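PDB 3MVG: ribosome inactivating type 1 protein from Iris hollandica, which is a single-chain plant toxin of the ribosome-inactivating protein family, built from a mixed beta sheet packed with helices and followed by a smaller C-terminal part. Local coordinates for residues Thr162-Ala167 against Thr199-Leu204; Thr206-Ala211 against Ser233-Ala238; Lys221-Val224 against Gln228-Val231. One frame throughout, in Å; residues are numbered along the deposited sequence.

Contact 1 of 3, residues Thr162-Ala167 against Thr199-Leu204; sequences TARFRA and TNWQTL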
# COMPACT_ATOMS: atom_id res chain seq x y z
N THR A 162 -4.77 -5.36 -9.28
CA THR A 162 -4.77 -4.52 -8.08
C THR A 162 -5.89 -4.93 -7.10
O THR A 162 -5.69 -4.86 -5.88
CB THR A 162 -4.90 -3.05 -8.44
OG1 THR A 162 -6.02 -2.91 -9.30
CG2 THR A 162 -3.64 -2.53 -9.15
N ALA A 163 -7.04 -5.36 -7.61
CA ALA A 163 -8.08 -5.90 -6.73
C ALA A 163 -7.55 -7.16 -6.01
O ALA A 163 -7.78 -7.34 -4.82
CB ALA A 163 -9.34 -6.25 -7.52
N ARG A 164 -6.82 -8.01 -6.74
CA ARG A 164 -6.27 -9.25 -6.18
C ARG A 164 -5.12 -9.01 -5.21
O ARG A 164 -4.98 -9.75 -4.23
CB ARG A 164 -5.79 -10.17 -7.29
CG ARG A 164 -6.88 -10.77 -8.15
CD ARG A 164 -6.23 -11.47 -9.31
NE ARG A 164 -7.17 -12.20 -10.15
CZ ARG A 164 -6.82 -12.85 -11.25
NH1 ARG A 164 -5.56 -12.86 -11.65
NH2 ARG A 164 -7.74 -13.50 -11.95
N PHE A 165 -4.30 -7.99 -5.48
CA PHE A 165 -3.08 -7.76 -4.71
C PHE A 165 -2.92 -6.30 -4.31
O PHE A 165 -2.64 -5.43 -5.16
CB PHE A 165 -1.83 -8.15 -5.50
CG PHE A 165 -1.71 -9.62 -5.76
CD1 PHE A 165 -1.26 -10.48 -4.77
CD2 PHE A 165 -2.01 -10.13 -7.01
CE1 PHE A 165 -1.13 -11.85 -5.01
CE2 PHE A 165 -1.88 -11.49 -7.26
CZ PHE A 165 -1.43 -12.34 -6.26
N ARG A 166 -3.02 -6.03 -3.02
CA ARG A 166 -2.78 -4.69 -2.50
C ARG A 166 -1.35 -4.24 -2.73
O ARG A 166 -1.09 -3.03 -2.78
CB ARG A 166 -3.18 -4.59 -1.03
CG ARG A 166 -4.66 -4.77 -0.83
CD ARG A 166 -5.03 -4.95 0.62
NE ARG A 166 -6.44 -5.29 0.78
CZ ARG A 166 -7.44 -4.41 0.82
NH1 ARG A 166 -7.21 -3.10 0.75
NH2 ARG A 166 -8.68 -4.86 0.92
N ALA A 167 -0.41 -5.17 -2.89
CA ALA A 167 0.97 -4.79 -3.21
C ALA A 167 1.05 -4.12 -4.57
O ALA A 167 1.87 -3.22 -4.77
CB ALA A 167 1.89 -5.99 -3.16
N THR A 199 1.30 -14.19 -11.55
CA THR A 199 1.35 -15.60 -11.97
C THR A 199 0.96 -16.57 -10.84
O THR A 199 0.45 -17.66 -11.10
CB THR A 199 2.77 -15.95 -12.49
OG1 THR A 199 3.14 -15.05 -13.54
CG2 THR A 199 2.87 -17.39 -12.99
N ASN A 200 1.21 -16.16 -9.60
CA ASN A 200 1.03 -17.03 -8.45
C ASN A 200 -0.25 -16.83 -7.66
O ASN A 200 -0.38 -17.34 -6.55
CB ASN A 200 2.26 -16.93 -7.54
CG ASN A 200 3.39 -17.80 -8.02
OD1 ASN A 200 3.39 -19.02 -7.81
ND2 ASN A 200 4.34 -17.19 -8.72
N TRP A 201 -1.21 -16.11 -8.24
CA TRP A 201 -2.45 -15.83 -7.53
C TRP A 201 -3.22 -17.08 -7.14
O TRP A 201 -3.64 -17.22 -5.99
CB TRP A 201 -3.34 -14.89 -8.33
CG TRP A 201 -4.60 -14.52 -7.61
CD1 TRP A 201 -4.71 -13.88 -6.40
CD2 TRP A 201 -5.93 -14.80 -8.04
NE1 TRP A 201 -6.04 -13.73 -6.07
CE2 TRP A 201 -6.81 -14.29 -7.06
CE3 TRP A 201 -6.47 -15.43 -9.17
CZ2 TRP A 201 -8.19 -14.37 -7.18
CZ3 TRP A 201 -7.84 -15.51 -9.29
CH2 TRP A 201 -8.69 -14.98 -8.31
N GLN A 202 -3.41 -18.00 -8.08
CA GLN A 202 -4.11 -19.24 -7.77
C GLN A 202 -3.36 -20.06 -6.72
O GLN A 202 -3.95 -20.53 -5.74
CB GLN A 202 -4.39 -20.09 -9.03
CG GLN A 202 -4.89 -21.49 -8.67
CD GLN A 202 -5.49 -22.26 -9.83
OE1 GLN A 202 -5.79 -23.45 -9.69
NE2 GLN A 202 -5.70 -21.60 -10.95
N THR A 203 -2.04 -20.18 -6.88
CA THR A 203 -1.22 -20.94 -5.96
C THR A 203 -1.31 -20.38 -4.54
O THR A 203 -1.53 -21.13 -3.58
CB THR A 203 0.24 -21.00 -6.44
OG1 THR A 203 0.29 -21.72 -7.68
CG2 THR A 203 1.14 -21.69 -5.42
N LEU A 204 -1.17 -19.06 -4.41
CA LEU A 204 -1.27 -18.42 -3.11
C LEU A 204 -2.68 -18.60 -2.53
O LEU A 204 -2.84 -18.87 -1.33
CB LEU A 204 -0.90 -16.94 -3.20
CG LEU A 204 0.59 -16.63 -3.41
CD1 LEU A 204 0.79 -15.20 -3.90
CD2 LEU A 204 1.43 -16.89 -2.15
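Arg-164 lies flat along one face of the Trp-201 indole and covers most of its length. The guanidinium rests over the six-membered ring: Arg-164 CZ stands 3.7 Å from the centroid of the six-membered ring of Trp-201, and the planes are 10° apart, so the pair is a parallel stack as well as a cation-pi contact. Arg-164 CZ comes to 3.3 Å from Trp-201 CE3. Further back, Arg-164 CD stands 3.6 Å above the centroid of the Trp-201 five-membered ring, a CH-pi contact. The arginine chain is extended from CG to NE, which lets methylenes and head group use the same indole face. Trp-201 has CG opposite its backbone N (chi1 -178°), carrying the indole out from the start of helix 201-210 toward the end of helix 146-164. Leu-39, Leu-244 and Leu-248 also pack on the indole.

Glu-161 and Arg-164, near the end of helix 146-164, match the Glu-x-x-Arg motif of the ribosome-inactivating protein family, so the Arg-164 and Trp-201 pair probably lines the active-site cleft. A glycerol, probably from crystallisation, bonds Arg-164 NH2, which also donates to Asn-70 O. The indole is tethered as well: Trp-201 NE1 bonds to Leu-246 O, which helps hold the indole's rotation.

Phe-165 meets the same tryptophan differently. The edge of the indole is directed at the phenyl face in an offset edge-to-face pair, with the phenyl and five-membered ring centroids 5.3 Å apart and planes at 76°. The closest atoms are Phe-165 CZ and Trp-201 CD1, at 3.6 Å. One turn along the helix, Leu-204 CD1 reaches the rim of the phenyl ring near its plane, 4.0 Å from Phe-165 CE1.

Contact 2 of 3, residues Thr206-Ala211 against Ser233-Ala238; sequences TEVQRA and SDVEKA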
# COMPACT_ATOMS: atom_id res chain seq x y z
N THR A 206 -4.88 -20.98 -3.08
CA THR A 206 -5.04 -22.37 -2.64
C THR A 206 -4.28 -22.64 -1.34
O THR A 206 -4.84 -23.23 -0.41
CB THR A 206 -4.63 -23.32 -3.76
OG1 THR A 206 -5.56 -23.17 -4.83
CG2 THR A 206 -4.62 -24.78 -3.29
N GLU A 207 -3.04 -22.17 -1.25
CA GLU A 207 -2.26 -22.38 -0.03
C GLU A 207 -2.91 -21.74 1.18
O GLU A 207 -2.92 -22.31 2.27
CB GLU A 207 -0.81 -21.91 -0.20
CG GLU A 207 0.03 -22.74 -1.18
CD GLU A 207 0.07 -24.23 -0.85
OE1 GLU A 207 0.22 -24.58 0.34
OE2 GLU A 207 -0.04 -25.04 -1.79
N VAL A 208 -3.50 -20.56 1.01
CA VAL A 208 -4.23 -19.93 2.11
C VAL A 208 -5.39 -20.82 2.58
O VAL A 208 -5.60 -20.99 3.79
CB VAL A 208 -4.69 -18.50 1.76
CG1 VAL A 208 -5.69 -17.97 2.80
CG2 VAL A 208 -3.50 -17.58 1.66
N GLN A 209 -6.13 -21.39 1.63
CA GLN A 209 -7.29 -22.22 1.95
C GLN A 209 -6.93 -23.57 2.58
O GLN A 209 -7.72 -24.11 3.36
CB GLN A 209 -8.21 -22.39 0.74
CG GLN A 209 -8.98 -21.12 0.42
CD GLN A 209 -9.53 -21.11 -0.98
OE1 GLN A 209 -10.61 -21.64 -1.24
NE2 GLN A 209 -8.79 -20.50 -1.89
N ARG A 210 -5.75 -24.09 2.26
CA ARG A 210 -5.31 -25.40 2.76
C ARG A 210 -4.39 -25.30 3.97
O ARG A 210 -4.00 -26.33 4.54
CB ARG A 210 -4.59 -26.17 1.66
CG ARG A 210 -5.42 -26.43 0.42
CD ARG A 210 -4.72 -27.42 -0.49
NE ARG A 210 -4.69 -28.75 0.10
CZ ARG A 210 -4.37 -29.87 -0.55
NH1 ARG A 210 -4.03 -29.83 -1.84
NH2 ARG A 210 -4.39 -31.03 0.08
N ALA A 211 -4.05 -24.09 4.38
CA ALA A 211 -3.08 -23.89 5.46
C ALA A 211 -3.57 -24.49 6.78
O ALA A 211 -4.77 -24.52 7.06
CB ALA A 211 -2.78 -22.41 5.64
N SER A 233 5.47 -18.59 3.33
CA SER A 233 5.27 -19.87 4.03
C SER A 233 4.04 -19.90 4.92
O SER A 233 3.72 -20.93 5.51
CB SER A 233 6.50 -20.21 4.87
OG SER A 233 7.63 -20.38 4.05
N ASP A 234 3.35 -18.77 5.05
CA ASP A 234 2.18 -18.71 5.92
C ASP A 234 1.16 -17.68 5.46
O ASP A 234 1.47 -16.81 4.63
CB ASP A 234 2.59 -18.50 7.39
CG ASP A 234 3.36 -17.23 7.61
OD1 ASP A 234 4.55 -17.31 7.98
OD2 ASP A 234 2.80 -16.14 7.42
N VAL A 235 -0.05 -17.78 5.99
CA VAL A 235 -1.14 -16.90 5.59
C VAL A 235 -0.85 -15.44 5.90
O VAL A 235 -1.12 -14.56 5.08
CB VAL A 235 -2.46 -17.29 6.25
CG1 VAL A 235 -3.53 -16.32 5.83
CG2 VAL A 235 -2.83 -18.71 5.88
N GLU A 236 -0.30 -15.18 7.09
CA GLU A 236 -0.05 -13.81 7.50
C GLU A 236 0.90 -13.12 6.52
O GLU A 236 0.66 -11.98 6.14
CB GLU A 236 0.46 -13.74 8.94
CG GLU A 236 0.72 -12.32 9.43
CD GLU A 236 2.15 -11.86 9.15
OE1 GLU A 236 3.09 -12.56 9.57
OE2 GLU A 236 2.33 -10.81 8.50
N LYS A 237 1.94 -13.82 6.09
CA LYS A 237 2.87 -13.25 5.12
C LYS A 237 2.18 -12.99 3.77
O LYS A 237 2.39 -11.95 3.15
CB LYS A 237 4.11 -14.13 4.93
CG LYS A 237 5.18 -13.49 4.06
CD LYS A 237 6.56 -14.03 4.32
CE LYS A 237 7.60 -13.26 3.53
NZ LYS A 237 8.95 -13.88 3.60
N ALA A 238 1.34 -13.92 3.34
CA ALA A 238 0.57 -13.73 2.10
C ALA A 238 -0.31 -12.48 2.18
O ALA A 238 -0.34 -11.67 1.24
CB ALA A 238 -0.28 -14.96 1.80
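Val-208 and Val-235 meet through their CG1 methyls, 4.1 Å apart, and each valine sets its two methyls against two residues of the other segment. Val-235 is modelled in two conformers; the details of its fit hold for the one described and are uncertain to that extent. In this copy its forked side chain fits between Val-208 and Ala-211, three residues apart on one side of the chain. Val-235 CG2 presses on Ala-211 CB at 3.7 Å, while CG1 takes the Val-208 side. The fit is reciprocal: the fork of Val-208 enters the shallow dip between Val-235 and Ala-238. With CG1 opposite its backbone N (chi1 168°), Val-208 sends CG1 to Val-235 and leaves CG2 for Ala-238 CB, 4.2 Å away. Each alanine methyl forms one side of a notch, and no hydrogen bond crosses the contact.

The start of the second helix is set by Asp-234, its N-cap. Asp-234 OD2 accepts from Lys-237 N at 2.8 Å, and OD1 forms a salt bridge with Arg-215.

The contact joins the last turn of helix 201-210, together with Ala-211, to the first turn of helix 235-240, just where strand 229-234 gives way to it. Backbone bonds from Ser-233 to Phe-216 and from Val-235 to Gly-214 tie that junction to the start of strand 215-223 and the residue before it, whereas His-34 packs on Val-235 from a separate loop.

Contact 3 of 3, residues Lys221-Val224 against Gln228-Val231; sequences KLQV and QTVV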
# COMPACT_ATOMS: atom_id res chain seq x y z
N LYS A 221 7.61 -19.92 -3.51
CA LYS A 221 8.74 -19.07 -3.87
C LYS A 221 8.29 -18.01 -4.88
O LYS A 221 7.62 -18.33 -5.86
CB LYS A 221 9.89 -19.90 -4.44
CG LYS A 221 11.14 -19.08 -4.74
CD LYS A 221 12.23 -19.91 -5.42
CE LYS A 221 11.83 -20.34 -6.83
NZ LYS A 221 12.00 -19.27 -7.83
N LEU A 222 8.67 -16.77 -4.62
CA LEU A 222 8.36 -15.65 -5.50
C LEU A 222 9.61 -14.89 -5.88
O LEU A 222 10.48 -14.64 -5.05
CB LEU A 222 7.40 -14.66 -4.81
CG LEU A 222 5.99 -15.13 -4.46
CD1 LEU A 222 5.28 -14.03 -3.69
CD2 LEU A 222 5.19 -15.50 -5.70
N GLN A 223 9.70 -14.52 -7.15
CA GLN A 223 10.74 -13.60 -7.59
C GLN A 223 10.45 -12.21 -7.07
O GLN A 223 9.31 -11.75 -7.12
CB GLN A 223 10.80 -13.54 -9.12
CG GLN A 223 11.06 -14.87 -9.79
CD GLN A 223 12.45 -15.43 -9.53
OE1 GLN A 223 13.44 -14.70 -9.43
NE2 GLN A 223 12.53 -16.75 -9.44
N VAL A 224 11.48 -11.53 -6.57
CA VAL A 224 11.37 -10.10 -6.32
C VAL A 224 12.15 -9.32 -7.38
O VAL A 224 11.98 -8.11 -7.52
CB VAL A 224 11.79 -9.70 -4.88
CG1 VAL A 224 10.84 -10.32 -3.86
CG2 VAL A 224 13.23 -10.08 -4.58
N GLN A 228 16.82 -12.35 -7.42
CA GLN A 228 16.48 -12.51 -6.00
C GLN A 228 15.06 -13.01 -5.78
O GLN A 228 14.14 -12.68 -6.54
CB GLN A 228 16.71 -11.20 -5.24
CG GLN A 228 18.19 -10.83 -5.04
CD GLN A 228 18.79 -10.06 -6.21
OE1 GLN A 228 18.14 -9.23 -6.84
NE2 GLN A 228 20.07 -10.32 -6.48
N THR A 229 14.91 -13.80 -4.73
CA THR A 229 13.64 -14.44 -4.40
C THR A 229 13.32 -14.32 -2.92
O THR A 229 14.19 -14.05 -2.09
CB THR A 229 13.67 -15.95 -4.74
OG1 THR A 229 14.83 -16.55 -4.14
CG2 THR A 229 13.69 -16.18 -6.24
N VAL A 230 12.04 -14.50 -2.60
CA VAL A 230 11.60 -14.71 -1.23
C VAL A 230 10.67 -15.92 -1.20
O VAL A 230 10.20 -16.39 -2.25
CB VAL A 230 10.88 -13.46 -0.65
CG1 VAL A 230 11.81 -12.24 -0.63
CG2 VAL A 230 9.58 -13.16 -1.40
N VAL A 231 10.39 -16.43 -0.01
CA VAL A 231 9.49 -17.56 0.13
C VAL A 231 8.35 -17.17 1.06
O VAL A 231 8.58 -16.65 2.16
CB VAL A 231 10.22 -18.82 0.66
CG1 VAL A 231 9.24 -19.98 0.85
CG2 VAL A 231 11.37 -19.21 -0.28
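Val-224 and Val-230 carry their CG1 methyls opposite the carbonyl carbon (chi1 -64° and -61°), which brings the two methyls within 3.9 Å of each other as the side chains cross at about a right angle. Val-224 CG2, by contrast, lies over the start of the second segment, 3.7 Å from Gln-228 CB.

Between the strands, Leu-222 and Val-230 form an antiparallel hydrogen-bonded pair. Leu-222 N gives to Val-230 O at 2.8 Å in an almost straight bond (176°), and Val-230 N returns one to Leu-222 O at 2.9 Å. Leu-222 O also receives a close CA-H contact from Thr-229 CA, at 3.2 Å. Toward the turn, Val-224 N donates to Gln-228 O over 2.9 Å, approaching from well off the carbonyl plane. This is a beta hairpin, strands 215-223 and 229-234 making up a two-stranded sheet whose connection is closed by the Val-224 to Gln-228 bond.

On the face of Leu-222 and Val-230 the hairpin is covered by the protein: Leu-197 of helix 192-199 and Cys-242 reach Leu-222, and Phe-241 reaches Val-230. The other face carries Lys-221, Gln-223, Thr-229 and Val-231. Here Gln-223 and Thr-229 run side by side, pointing the same way, with Gln-223 CD 3.6 Å from the methyl CG2 of Thr-229. Lys-221 crosses Thr-229 on a slant, its CG 4.0 Å from Thr-229 CB, and bends further out so that its tail passes the same methyl. In the same chain, Gln-228 OE1 is hydrogen-bonded to Ser-225 OG. Near the turn the hairpin meets the second subunit: Thr-229 N bonds to Gln-228 OE1 of that neighbouring chain, and Val-224 packs on its Val-230.

Contacts 1 and 2 use successive turns of helix 201-210, their centres 12 Å apart; contact 3 lies inside the loop that contact 2 closes, centre to centre 16 Å from it and 14 Å from contact 1. Asn-200 ND2 of contact 1 packs against Leu-222 CD2 of contact 3 at 3.6 Å. Lys-237 NZ of contact 2 probably hydrogen-bonds Val-231 O of contact 3, at 3.1 Å. Contact 1 probably lies at the family's active-site cleft, with Glu-161 and Arg-164; a glycerol, probably from the crystallisation liquor, sits about 3 Å from the Arg-164 side chain. Contacts 2 and 3 lie farther out, their centres 21 and 22 Å from the chain's centre, and both touch the second subunit.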